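TPR repeat-containing protein YrrB (Bacillus subtilis, PDB 2Q7F) may act as a TPR adaptor that mediates complex formation among RNA sulfuration components, RNA processing components and aminoacyl-tRNA synthetases. Local coordinates at residues 133-138 / 145-150; 183-188 / 193-198; 218-223 / 228-233. All blocks are in the same frame, centred on the assembly; numbering follows the deposited sequence.

Contact 1 (133-138 / 145-150); sequences TVLVKL and LPYLQR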
ATOM      1  N   THR A 133       2.940   1.743  -1.127  1.00 51.52           N
ATOM      2  CA  THR A 133       1.843   2.289  -1.923  1.00 52.37           C
ATOM      3  C   THR A 133       1.707   3.812  -1.794  1.00 52.53           C
ATOM      4  O   THR A 133       1.467   4.514  -2.780  1.00 52.53           O
ATOM      5  CB  THR A 133       0.518   1.598  -1.600  1.00 52.36           C
ATOM      6  OG1 THR A 133       0.740   0.185  -1.541  1.00 53.10           O
ATOM      7  CG2 THR A 133      -0.508   1.886  -2.700  1.00 52.65           C
ATOM      8  N   VAL A 134       1.877   4.311  -0.579  1.00 52.74           N
ATOM      9  CA  VAL A 134       1.817   5.741  -0.341  1.00 53.04           C
ATOM     10  C   VAL A 134       2.975   6.439  -1.057  1.00 53.42           C
ATOM     11  O   VAL A 134       2.803   7.515  -1.630  1.00 53.93           O
ATOM     12  CB  VAL A 134       1.746   6.050   1.185  1.00 53.09           C
ATOM     13  CG1 VAL A 134       2.278   7.435   1.514  1.00 52.99           C
ATOM     14  CG2 VAL A 134       0.300   5.893   1.673  1.00 52.46           C
ATOM     15  N   LEU A 135       4.142   5.805  -1.060  1.00 53.65           N
ATOM     16  CA  LEU A 135       5.278   6.338  -1.785  1.00 53.87           C
ATOM     17  C   LEU A 135       4.993   6.424  -3.282  1.00 54.57           C
ATOM     18  O   LEU A 135       5.536   7.288  -3.965  1.00 54.50           O
ATOM     19  CB  LEU A 135       6.522   5.510  -1.509  1.00 53.48           C
ATOM     20  CG  LEU A 135       7.206   5.870  -0.199  1.00 52.57           C
ATOM     21  CD1 LEU A 135       8.209   4.813   0.137  1.00 52.57           C
ATOM     22  CD2 LEU A 135       7.872   7.239  -0.284  1.00 52.86           C
ATOM     23  N   VAL A 136       4.127   5.536  -3.771  1.00 55.35           N
ATOM     24  CA  VAL A 136       3.688   5.555  -5.162  1.00 56.16           C
ATOM     25  C   VAL A 136       2.805   6.775  -5.445  1.00 56.98           C
ATOM     26  O   VAL A 136       3.084   7.544  -6.380  1.00 56.92           O
ATOM     27  CB  VAL A 136       2.968   4.233  -5.558  1.00 56.35           C
ATOM     28  CG1 VAL A 136       2.206   4.381  -6.882  1.00 55.83           C
ATOM     29  CG2 VAL A 136       3.969   3.079  -5.635  1.00 55.84           C
ATOM     30  N   LYS A 137       1.762   6.962  -4.634  1.00 57.79           N
ATOM     31  CA  LYS A 137       0.854   8.100  -4.802  1.00 58.86           C
ATOM     32  C   LYS A 137       1.615   9.420  -4.808  1.00 59.47           C
ATOM     33  O   LYS A 137       1.167  10.394  -5.401  1.00 60.26           O
ATOM     34  CB  LYS A 137      -0.213   8.142  -3.703  1.00 59.18           C
ATOM     35  CG  LYS A 137      -1.038   6.866  -3.518  1.00 60.03           C
ATOM     36  CD  LYS A 137      -2.032   6.621  -4.648  1.00 61.11           C
ATOM     37  CE  LYS A 137      -2.837   5.340  -4.408  1.00 61.92           C
ATOM     38  NZ  LYS A 137      -3.875   5.107  -5.464  1.00 63.45           N
ATOM     39  N   LEU A 138       2.777   9.440  -4.166  1.00 59.96           N
ATOM     40  CA  LEU A 138       3.554  10.662  -4.020  1.00 60.67           C
ATOM     41  C   LEU A 138       4.631  10.865  -5.094  1.00 61.31           C
ATOM     42  O   LEU A 138       5.589  11.622  -4.874  1.00 61.38           O
ATOM     43  CB  LEU A 138       4.202  10.685  -2.633  1.00 60.58           C
ATOM     44  CG  LEU A 138       3.271  10.828  -1.431  1.00 60.94           C
ATOM     45  CD1 LEU A 138       4.074  10.698  -0.141  1.00 60.45           C
ATOM     46  CD2 LEU A 138       2.502  12.164  -1.482  1.00 61.14           C
ATOM     47  N   LEU A 145      10.058   1.232  -4.101  1.00 53.77           N
ATOM     48  CA  LEU A 145      10.590  -0.007  -4.654  1.00 53.10           C
ATOM     49  C   LEU A 145      11.121  -1.004  -3.612  1.00 52.37           C
ATOM     50  O   LEU A 145      10.679  -2.152  -3.604  1.00 52.38           O
ATOM     51  CB  LEU A 145      11.640   0.321  -5.715  1.00 52.90           C
ATOM     52  CG  LEU A 145      11.851  -0.633  -6.884  1.00 53.67           C
ATOM     53  CD1 LEU A 145      10.637  -0.712  -7.789  1.00 53.96           C
ATOM     54  CD2 LEU A 145      13.057  -0.169  -7.677  1.00 53.89           C
ATOM     55  N   PRO A 146      12.064  -0.580  -2.740  1.00 51.72           N
ATOM     56  CA  PRO A 146      12.603  -1.515  -1.744  1.00 51.39           C
ATOM     57  C   PRO A 146      11.582  -2.054  -0.735  1.00 50.96           C
ATOM     58  O   PRO A 146      11.717  -3.201  -0.284  1.00 50.74           O
ATOM     59  CB  PRO A 146      13.684  -0.693  -1.033  1.00 51.37           C
ATOM     60  CG  PRO A 146      13.321   0.718  -1.282  1.00 51.81           C
ATOM     61  CD  PRO A 146      12.714   0.738  -2.645  1.00 51.70           C
ATOM     62  N   TYR A 147      10.586  -1.238  -0.384  1.00 50.40           N
ATOM     63  CA  TYR A 147       9.564  -1.640   0.588  1.00 49.86           C
ATOM     64  C   TYR A 147       8.519  -2.524  -0.073  1.00 49.79           C
ATOM     65  O   TYR A 147       8.056  -3.481   0.532  1.00 49.79           O
ATOM     66  CB  TYR A 147       8.886  -0.424   1.238  1.00 49.55           C
ATOM     67  CG  TYR A 147       9.846   0.579   1.835  1.00 48.95           C
ATOM     68  CD1 TYR A 147      10.626   0.259   2.955  1.00 47.19           C
ATOM     69  CD2 TYR A 147       9.967   1.854   1.287  1.00 48.37           C
ATOM     70  CE1 TYR A 147      11.514   1.186   3.501  1.00 47.09           C
ATOM     71  CE2 TYR A 147      10.841   2.790   1.828  1.00 48.53           C
ATOM     72  CZ  TYR A 147      11.616   2.450   2.937  1.00 48.67           C
ATOM     73  OH  TYR A 147      12.494   3.382   3.460  1.00 49.58           O
ATOM     74  N   LEU A 148       8.139  -2.188  -1.307  1.00 49.64           N
ATOM     75  CA  LEU A 148       7.238  -3.033  -2.086  1.00 49.75           C
ATOM     76  C   LEU A 148       7.860  -4.389  -2.380  1.00 49.89           C
ATOM     77  O   LEU A 148       7.167  -5.408  -2.345  1.00 49.67           O
ATOM     78  CB  LEU A 148       6.833  -2.363  -3.395  1.00 49.41           C
ATOM     79  CG  LEU A 148       5.724  -1.324  -3.294  1.00 49.68           C
ATOM     80  CD1 LEU A 148       5.446  -0.738  -4.670  1.00 49.65           C
ATOM     81  CD2 LEU A 148       4.458  -1.910  -2.676  1.00 48.77           C
ATOM     82  N   GLN A 149       9.161  -4.389  -2.672  1.00 50.13           N
ATOM     83  CA  GLN A 149       9.908  -5.626  -2.888  1.00 50.98           C
ATOM     84  C   GLN A 149       9.784  -6.504  -1.659  1.00 50.88           C
ATOM     85  O   GLN A 149       9.575  -7.715  -1.758  1.00 50.80           O
ATOM     86  CB  GLN A 149      11.394  -5.340  -3.171  1.00 50.97           C
ATOM     87  CG  GLN A 149      12.205  -6.595  -3.515  1.00 51.74           C
ATOM     88  CD  GLN A 149      13.661  -6.303  -3.847  1.00 51.79           C
ATOM     89  OE1 GLN A 149      14.437  -5.871  -2.987  1.00 52.87           O
ATOM     90  NE2 GLN A 149      14.042  -6.550  -5.099  1.00 51.64           N
ATOM     91  N   ARG A 150       9.904  -5.864  -0.502  1.00 51.03           N
ATOM     92  CA  ARG A 150       9.912  -6.554   0.764  1.00 51.36           C
ATOM     93  C   ARG A 150       8.553  -7.166   1.080  1.00 51.60           C
ATOM     94  O   ARG A 150       8.484  -8.323   1.484  1.00 51.70           O
ATOM     95  CB  ARG A 150      10.373  -5.608   1.869  1.00 51.29           C
ATOM     96  CG  ARG A 150      10.742  -6.293   3.170  1.00 51.92           C
ATOM     97  CD  ARG A 150      11.696  -7.459   2.977  1.00 51.30           C
ATOM     98  NE  ARG A 150      11.747  -8.241   4.199  1.00 51.90           N
ATOM     99  CZ  ARG A 150      12.190  -9.489   4.285  1.00 52.44           C
ATOM    100  NH1 ARG A 150      12.631 -10.128   3.208  1.00 52.16           N
ATOM    101  NH2 ARG A 150      12.183 -10.097   5.463  1.00 51.27           N
TER

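Contact 2 (183-188 / 193-198); sequences AAVTEQ and ADAFYN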
ATOM      1  N   ALA A 183       3.314 -11.529 -14.349  1.00 58.93           N
ATOM      2  CA  ALA A 183       2.983 -12.924 -14.659  1.00 59.40           C
ATOM      3  C   ALA A 183       2.497 -13.685 -13.430  1.00 59.78           C
ATOM      4  O   ALA A 183       1.504 -14.412 -13.495  1.00 59.83           O
ATOM      5  CB  ALA A 183       4.168 -13.633 -15.288  1.00 59.11           C
ATOM      6  N   ALA A 184       3.194 -13.507 -12.310  1.00 60.48           N
ATOM      7  CA  ALA A 184       2.819 -14.166 -11.055  1.00 61.19           C
ATOM      8  C   ALA A 184       1.434 -13.723 -10.566  1.00 61.66           C
ATOM      9  O   ALA A 184       0.676 -14.534 -10.020  1.00 61.87           O
ATOM     10  CB  ALA A 184       3.881 -13.929  -9.987  1.00 61.05           C
ATOM     11  N   VAL A 185       1.114 -12.444 -10.781  1.00 62.14           N
ATOM     12  CA  VAL A 185      -0.214 -11.892 -10.485  1.00 62.66           C
ATOM     13  C   VAL A 185      -1.276 -12.583 -11.338  1.00 63.02           C
ATOM     14  O   VAL A 185      -2.368 -12.890 -10.849  1.00 62.95           O
ATOM     15  CB  VAL A 185      -0.263 -10.357 -10.720  1.00 62.86           C
ATOM     16  CG1 VAL A 185      -1.701  -9.820 -10.633  1.00 62.70           C
ATOM     17  CG2 VAL A 185       0.646  -9.629  -9.725  1.00 63.03           C
ATOM     18  N   THR A 186      -0.934 -12.824 -12.607  1.00 63.48           N
ATOM     19  CA  THR A 186      -1.772 -13.575 -13.544  1.00 63.99           C
ATOM     20  C   THR A 186      -2.026 -15.009 -13.058  1.00 64.23           C
ATOM     21  O   THR A 186      -3.131 -15.533 -13.222  1.00 64.26           O
ATOM     22  CB  THR A 186      -1.146 -13.572 -14.970  1.00 64.02           C
ATOM     23  OG1 THR A 186      -1.463 -12.340 -15.625  1.00 64.46           O
ATOM     24  CG2 THR A 186      -1.662 -14.725 -15.818  1.00 64.25           C
ATOM     25  N   GLU A 187      -1.013 -15.630 -12.451  1.00 64.49           N
ATOM     26  CA  GLU A 187      -1.148 -16.997 -11.932  1.00 64.85           C
ATOM     27  C   GLU A 187      -2.107 -17.069 -10.739  1.00 64.71           C
ATOM     28  O   GLU A 187      -2.976 -17.938 -10.692  1.00 64.90           O
ATOM     29  CB  GLU A 187       0.220 -17.608 -11.570  1.00 65.01           C
ATOM     30  CG  GLU A 187       0.196 -19.145 -11.408  1.00 65.15           C
ATOM     31  CD  GLU A 187       1.517 -19.742 -10.908  1.00 65.27           C
ATOM     32  OE1 GLU A 187       2.541 -19.021 -10.859  1.00 65.72           O
ATOM     33  OE2 GLU A 187       1.531 -20.946 -10.562  1.00 65.56           O
ATOM     34  N   GLN A 188      -1.956 -16.154  -9.786  1.00 64.57           N
ATOM     35  CA  GLN A 188      -2.820 -16.135  -8.608  1.00 64.56           C
ATOM     36  C   GLN A 188      -4.219 -15.623  -8.950  1.00 64.43           C
ATOM     37  O   GLN A 188      -5.216 -16.263  -8.617  1.00 64.49           O
ATOM     38  CB  GLN A 188      -2.188 -15.309  -7.483  1.00 64.62           C
ATOM     39  CG  GLN A 188      -0.911 -15.929  -6.927  1.00 65.22           C
ATOM     40  CD  GLN A 188      -0.018 -14.932  -6.215  1.00 65.86           C
ATOM     41  OE1 GLN A 188      -0.434 -14.263  -5.265  1.00 65.98           O
ATOM     42  NE2 GLN A 188       1.228 -14.839  -6.666  1.00 66.05           N
ATOM     43  N   ALA A 193      -7.324  -8.058 -15.048  1.00 60.13           N
ATOM     44  CA  ALA A 193      -7.161  -7.335 -16.315  1.00 59.94           C
ATOM     45  C   ALA A 193      -6.041  -6.282 -16.288  1.00 59.87           C
ATOM     46  O   ALA A 193      -5.237  -6.206 -17.228  1.00 59.56           O
ATOM     47  CB  ALA A 193      -8.487  -6.699 -16.738  1.00 59.96           C
ATOM     48  N   ASP A 194      -5.996  -5.487 -15.213  1.00 59.69           N
ATOM     49  CA  ASP A 194      -4.987  -4.437 -15.034  1.00 59.59           C
ATOM     50  C   ASP A 194      -3.558  -4.926 -15.233  1.00 59.34           C
ATOM     51  O   ASP A 194      -2.754  -4.256 -15.891  1.00 59.02           O
ATOM     52  CB  ASP A 194      -5.110  -3.802 -13.651  1.00 59.80           C
ATOM     53  CG  ASP A 194      -6.267  -2.845 -13.556  1.00 60.64           C
ATOM     54  OD1 ASP A 194      -6.975  -2.681 -14.569  1.00 62.43           O
ATOM     55  OD2 ASP A 194      -6.471  -2.260 -12.469  1.00 61.29           O
ATOM     56  N   ALA A 195      -3.256  -6.092 -14.655  1.00 59.14           N
ATOM     57  CA  ALA A 195      -1.936  -6.705 -14.767  1.00 58.93           C
ATOM     58  C   ALA A 195      -1.600  -6.939 -16.227  1.00 58.85           C
ATOM     59  O   ALA A 195      -0.549  -6.497 -16.697  1.00 58.94           O
ATOM     60  CB  ALA A 195      -1.873  -8.012 -13.988  1.00 59.03           C
ATOM     61  N   PHE A 196      -2.504  -7.614 -16.942  1.00 58.70           N
ATOM     62  CA  PHE A 196      -2.340  -7.851 -18.378  1.00 58.43           C
ATOM     63  C   PHE A 196      -2.093  -6.552 -19.153  1.00 58.18           C
ATOM     64  O   PHE A 196      -1.223  -6.502 -20.022  1.00 57.82           O
ATOM     65  CB  PHE A 196      -3.540  -8.613 -18.953  1.00 58.53           C
ATOM     66  CG  PHE A 196      -3.436 -10.112 -18.812  1.00 58.92           C
ATOM     67  CD1 PHE A 196      -4.328 -10.813 -18.003  1.00 59.16           C
ATOM     68  CD2 PHE A 196      -2.452 -10.826 -19.498  1.00 58.83           C
ATOM     69  CE1 PHE A 196      -4.236 -12.197 -17.874  1.00 58.65           C
ATOM     70  CE2 PHE A 196      -2.353 -12.205 -19.372  1.00 58.32           C
ATOM     71  CZ  PHE A 196      -3.245 -12.890 -18.559  1.00 58.43           C
ATOM     72  N   TYR A 197      -2.843  -5.504 -18.816  1.00 58.17           N
ATOM     73  CA  TYR A 197      -2.687  -4.205 -19.470  1.00 58.29           C
ATOM     74  C   TYR A 197      -1.307  -3.621 -19.213  1.00 58.34           C
ATOM     75  O   TYR A 197      -0.639  -3.155 -20.141  1.00 58.35           O
ATOM     76  CB  TYR A 197      -3.765  -3.218 -19.013  1.00 58.46           C
ATOM     77  CG  TYR A 197      -3.395  -1.769 -19.255  1.00 58.63           C
ATOM     78  CD1 TYR A 197      -3.433  -1.219 -20.543  1.00 58.72           C
ATOM     79  CD2 TYR A 197      -2.998  -0.951 -18.197  1.00 58.42           C
ATOM     80  CE1 TYR A 197      -3.090   0.113 -20.768  1.00 58.72           C
ATOM     81  CE2 TYR A 197      -2.652   0.374 -18.409  1.00 58.71           C
ATOM     82  CZ  TYR A 197      -2.701   0.900 -19.693  1.00 58.81           C
ATOM     83  OH  TYR A 197      -2.358   2.213 -19.887  1.00 58.78           O
ATOM     84  N   ASN A 198      -0.893  -3.645 -17.951  1.00 58.40           N
ATOM     85  CA  ASN A 198       0.409  -3.111 -17.559  1.00 58.69           C
ATOM     86  C   ASN A 198       1.572  -3.943 -18.096  1.00 59.04           C
ATOM     87  O   ASN A 198       2.661  -3.416 -18.340  1.00 59.05           O
ATOM     88  CB  ASN A 198       0.486  -2.936 -16.038  1.00 58.49           C
ATOM     89  CG  ASN A 198      -0.322  -1.744 -15.554  1.00 58.00           C
ATOM     90  OD1 ASN A 198       0.130  -0.604 -15.631  1.00 57.15           O
ATOM     91  ND2 ASN A 198      -1.528  -2.004 -15.055  1.00 58.58           N
TER

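Contact 3 (218-223 / 228-233); sequences KAIDIQ and LALHAK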
ATOM      1  N   LYS A 218      -5.831  -9.972 -23.952  1.00 74.80           N
ATOM      2  CA  LYS A 218      -6.345 -10.690 -22.791  1.00 74.61           C
ATOM      3  C   LYS A 218      -6.934  -9.762 -21.729  1.00 74.30           C
ATOM      4  O   LYS A 218      -7.770 -10.185 -20.932  1.00 74.30           O
ATOM      5  CB  LYS A 218      -5.268 -11.605 -22.205  1.00 74.73           C
ATOM      6  CG  LYS A 218      -5.818 -12.708 -21.310  1.00 75.22           C
ATOM      7  CD  LYS A 218      -5.026 -14.004 -21.426  1.00 75.78           C
ATOM      8  CE  LYS A 218      -5.608 -14.928 -22.481  1.00 75.77           C
ATOM      9  NZ  LYS A 218      -5.183 -16.337 -22.258  1.00 75.77           N
ATOM     10  N   ALA A 219      -6.513  -8.500 -21.738  1.00 74.11           N
ATOM     11  CA  ALA A 219      -7.067  -7.490 -20.834  1.00 73.86           C
ATOM     12  C   ALA A 219      -8.469  -7.066 -21.260  1.00 73.68           C
ATOM     13  O   ALA A 219      -9.359  -6.937 -20.423  1.00 73.60           O
ATOM     14  CB  ALA A 219      -6.148  -6.280 -20.740  1.00 73.83           C
ATOM     15  N   ILE A 220      -8.658  -6.847 -22.560  1.00 73.59           N
ATOM     16  CA  ILE A 220      -9.976  -6.512 -23.105  1.00 73.46           C
ATOM     17  C   ILE A 220     -10.879  -7.746 -23.037  1.00 73.44           C
ATOM     18  O   ILE A 220     -12.062  -7.649 -22.701  1.00 73.31           O
ATOM     19  CB  ILE A 220      -9.883  -5.981 -24.553  1.00 73.44           C
ATOM     20  CG1 ILE A 220      -8.779  -4.923 -24.661  1.00 73.54           C
ATOM     21  CG2 ILE A 220     -11.225  -5.406 -24.994  1.00 73.55           C
ATOM     22  CD1 ILE A 220      -8.488  -4.452 -26.067  1.00 73.33           C
ATOM     23  N   ASP A 221     -10.289  -8.898 -23.355  1.00 73.38           N
ATOM     24  CA  ASP A 221     -10.899 -10.216 -23.179  1.00 73.32           C
ATOM     25  C   ASP A 221     -11.580 -10.345 -21.811  1.00 73.15           C
ATOM     26  O   ASP A 221     -12.726 -10.792 -21.721  1.00 73.11           O
ATOM     27  CB  ASP A 221      -9.809 -11.284 -23.346  1.00 73.51           C
ATOM     28  CG  ASP A 221     -10.350 -12.703 -23.373  1.00 74.02           C
ATOM     29  OD1 ASP A 221     -10.895 -13.174 -22.349  1.00 74.84           O
ATOM     30  OD2 ASP A 221     -10.191 -13.364 -24.419  1.00 74.47           O
ATOM     31  N   ILE A 222     -10.873  -9.949 -20.754  1.00 72.87           N
ATOM     32  CA  ILE A 222     -11.405 -10.029 -19.393  1.00 72.68           C
ATOM     33  C   ILE A 222     -12.443  -8.932 -19.137  1.00 72.56           C
ATOM     34  O   ILE A 222     -13.575  -9.226 -18.750  1.00 72.54           O
ATOM     35  CB  ILE A 222     -10.267 -10.016 -18.318  1.00 72.64           C
ATOM     36  CG1 ILE A 222      -9.475 -11.335 -18.332  1.00 72.62           C
ATOM     37  CG2 ILE A 222     -10.818  -9.729 -16.916  1.00 72.66           C
ATOM     38  CD1 ILE A 222     -10.266 -12.586 -17.914  1.00 72.60           C
ATOM     39  N   GLN A 223     -12.057  -7.680 -19.368  1.00 72.42           N
ATOM     40  CA  GLN A 223     -12.951  -6.541 -19.177  1.00 72.29           C
ATOM     41  C   GLN A 223     -13.169  -5.792 -20.503  1.00 72.19           C
ATOM     42  O   GLN A 223     -12.320  -5.003 -20.920  1.00 72.18           O
ATOM     43  CB  GLN A 223     -12.398  -5.610 -18.096  1.00 72.22           C
ATOM     44  CG  GLN A 223     -13.359  -4.514 -17.658  1.00 72.48           C
ATOM     45  CD  GLN A 223     -12.815  -3.643 -16.534  1.00 72.26           C
ATOM     46  OE1 GLN A 223     -11.626  -3.684 -16.208  1.00 72.11           O
ATOM     47  NE2 GLN A 223     -13.691  -2.847 -15.938  1.00 72.50           N
ATOM     48  N   LEU A 228      -8.455   2.170 -21.316  1.00 69.47           N
ATOM     49  CA  LEU A 228      -7.006   2.317 -21.434  1.00 69.08           C
ATOM     50  C   LEU A 228      -6.383   1.207 -22.288  1.00 68.92           C
ATOM     51  O   LEU A 228      -5.552   1.484 -23.155  1.00 68.96           O
ATOM     52  CB  LEU A 228      -6.346   2.411 -20.056  1.00 69.06           C
ATOM     53  CG  LEU A 228      -6.011   3.803 -19.490  1.00 69.20           C
ATOM     54  CD1 LEU A 228      -7.029   4.906 -19.861  1.00 69.89           C
ATOM     55  CD2 LEU A 228      -5.827   3.730 -17.981  1.00 69.08           C
ATOM     56  N   ALA A 229      -6.798  -0.039 -22.068  1.00 68.75           N
ATOM     57  CA  ALA A 229      -6.346  -1.144 -22.916  1.00 68.65           C
ATOM     58  C   ALA A 229      -6.793  -0.906 -24.344  1.00 68.66           C
ATOM     59  O   ALA A 229      -6.069  -1.222 -25.284  1.00 68.92           O
ATOM     60  CB  ALA A 229      -6.861  -2.481 -22.407  1.00 68.58           C
ATOM     61  N   LEU A 230      -7.981  -0.329 -24.497  1.00 68.85           N
ATOM     62  CA  LEU A 230      -8.535  -0.008 -25.811  1.00 69.09           C
ATOM     63  C   LEU A 230      -7.708   1.048 -26.539  1.00 69.20           C
ATOM     64  O   LEU A 230      -7.273   0.830 -27.673  1.00 69.12           O
ATOM     65  CB  LEU A 230     -10.002   0.436 -25.694  1.00 69.16           C
ATOM     66  CG  LEU A 230     -11.035  -0.670 -25.442  1.00 69.01           C
ATOM     67  CD1 LEU A 230     -12.357  -0.084 -24.973  1.00 68.76           C
ATOM     68  CD2 LEU A 230     -11.224  -1.534 -26.689  1.00 68.69           C
ATOM     69  N   HIS A 231      -7.486   2.180 -25.878  1.00 69.43           N
ATOM     70  CA  HIS A 231      -6.692   3.261 -26.446  1.00 69.66           C
ATOM     71  C   HIS A 231      -5.248   2.828 -26.688  1.00 69.95           C
ATOM     72  O   HIS A 231      -4.648   3.203 -27.695  1.00 69.94           O
ATOM     73  CB  HIS A 231      -6.745   4.505 -25.558  1.00 69.58           C
ATOM     74  CG  HIS A 231      -8.119   5.079 -25.407  1.00 69.48           C
ATOM     75  ND1 HIS A 231      -9.031   5.114 -26.441  1.00 69.36           N
ATOM     76  CD2 HIS A 231      -8.732   5.654 -24.346  1.00 69.29           C
ATOM     77  CE1 HIS A 231     -10.149   5.677 -26.021  1.00 69.15           C
ATOM     78  NE2 HIS A 231      -9.994   6.013 -24.754  1.00 69.73           N
ATOM     79  N   ALA A 232      -4.708   2.025 -25.773  1.00 70.34           N
ATOM     80  CA  ALA A 232      -3.348   1.501 -25.910  1.00 70.86           C
ATOM     81  C   ALA A 232      -3.185   0.626 -27.154  1.00 71.23           C
ATOM     82  O   ALA A 232      -2.128   0.627 -27.786  1.00 71.30           O
ATOM     83  CB  ALA A 232      -2.939   0.729 -24.658  1.00 70.72           C
ATOM     84  N   LYS A 233      -4.240  -0.108 -27.500  1.00 71.79           N
ATOM     85  CA  LYS A 233      -4.201  -1.063 -28.609  1.00 72.30           C
ATOM     86  C   LYS A 233      -4.308  -0.374 -29.972  1.00 72.55           C
ATOM     87  O   LYS A 233      -3.798  -0.891 -30.972  1.00 72.60           O
ATOM     88  CB  LYS A 233      -5.308  -2.110 -28.440  1.00 72.34           C
ATOM     89  CG  LYS A 233      -5.075  -3.423 -29.183  1.00 72.57           C
ATOM     90  CD  LYS A 233      -6.298  -4.333 -29.080  1.00 72.32           C
ATOM     91  CE  LYS A 233      -6.186  -5.536 -30.002  1.00 72.55           C
ATOM     92  NZ  LYS A 233      -7.446  -6.331 -30.034  1.00 71.86           N
TER

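Contact 1 (133-138 / 145-150)
Leu135 meets Tyr147 through a single methyl: CD1 of Leu135 approaches CD2 of Tyr147 to 3.6 Å and the neighbouring ring carbon CE2 to 3.7 Å, the two side chains lying oblique to one another. With chi1 at -52°, the CG of Tyr147 sits beside its backbone N, which swings the ring toward helix 125-137, where it also rests on Phe128 and Leu131. Leu148, one residue on, divides its two methyls between two partners. CD1 of Leu148 faces Val136 CG2 at 4.2 Å, whereas CD2 of Leu148 lies 4.2 Å from the backbone N of Thr133. The hydroxyl of Thr133 bonds the carbonyl O of Tyr129 in its own helix. No hydrogen bond crosses between the segments, and the contact is van der Waals packing.

A second shell of apolar side chains surrounds these groups. Leu143 and Ala144, a little earlier on helix 141-154, extend the apolar surface against Leu135, and Ala144 also touches Val136; Leu118 of helix 107-120 packs on Tyr147. Helix 141-154 is kinked at Pro146, whose N makes no bond to the preceding turn. The segment axes pass 9.7 Å apart with 145° between their N-to-C directions, the roughly antiparallel helix pair of a tetratricopeptide repeat, here TPR 4.

Contact 2 (183-188 / 193-198)
Asp194 O, one residue before the Ala195 that meets Val185, is gripped by two donors of Asn198. The backbone N of Asn198 makes the regular helical bond at 2.8 Å, and its side-chain ND2 adds a second at 2.7 Å with an N-H...O angle of 145°. That amide donates from above the carbonyl plane, 52° out of it, and the ND2 bond ties the Asn198 side chain back to its own helix.

No hydrogen bond crosses between the segments; the contact is side-chain packing, with one hydroxyl set against a ring. Val185 directs CG1 at Ala195 CB, 3.8 Å away; a first torsion of 171° sets this branch anti to the backbone N. Beside this pair, Thr186 stands over one face of the Phe196 ring. Its OG1 lies 3.4 Å above the ring plane, offset toward the rim, and comes within 3.5 Å of Phe196 CZ, while CG2 of Thr186 reaches the same CZ at 3.7 Å. The ring is also packed by Met215, Lys218 and Ala219 of helix 211-222. With an alanine at Phe196, Thr186 and helix 211-222 would probably lose the surface they share, and a gap is likely to open between them.

Helix 176-188 closes TPR 5 and helix 193-205 begins TPR 6, so the contact is a junction of consecutive repeats, as found along TPR superhelices.

Contact 3 (218-223 / 228-233)
Ile220 places CG1 beside its backbone N (chi1 -47°), and a nearly straight second torsion of 173° carries CD1 outward to segment 228-233. Lys233, with CG anti to its backbone N and the chain extended beyond, carries its CD past the end of the isoleucine at an oblique angle. There CD of Lys233 touches CD1 of Ile220 at 3.7 Å. Leu230 brings CD2 to 4.0 Å from the same Ile220 CD1, so this one methyl meets both a leucine branch and a lysine shaft.

Nearer the backbones, Ala229 CB fits against Ile220 CG1 at 3.8 Å and stands 4.2 Å from Ala219 CB. The small alanines probably allow the close backbone approach here, Ile220 and Ala229 having their CA atoms 6.5 Å apart, while the segment axes pass 9.6 Å from each other with 145° between their N-to-C directions. This joins helix 211-222 of TPR 6 to the roughly antiparallel helix 227-233 that follows it.

No hydrogen bond crosses between the segments. Cohesion therefore comes from burying apolar surface, and Lys233 serves twice: its aliphatic part packs on Ile220, while its NZ forms a salt bridge with Asp217 that probably helps to keep the chain extended over the isoleucine.

Overall arrangement
The three contacts follow one another along the helical array. Contact 1 holds together two helices within TPR 4, contact 2 joins TPR 5 to TPR 6, and contact 3 joins TPR 6 to helix 227-233, which follows it in the chain. The centre of contact 1 lies about 7 Å from the centre of the chain, and contact 1 does not touch the others; its centre is about 19 Å from that of contact 2 and 26 Å from that of contact 3. Contacts 2 and 3, centres about 13 Å apart, are continuous: Phe196 CZ lies 3.6 Å from Lys218 CD, and Tyr197 CD1 lies 3.8 Å from Ala229 CA. Helix 193-205 thus packs against both helices that contact 3 brings together.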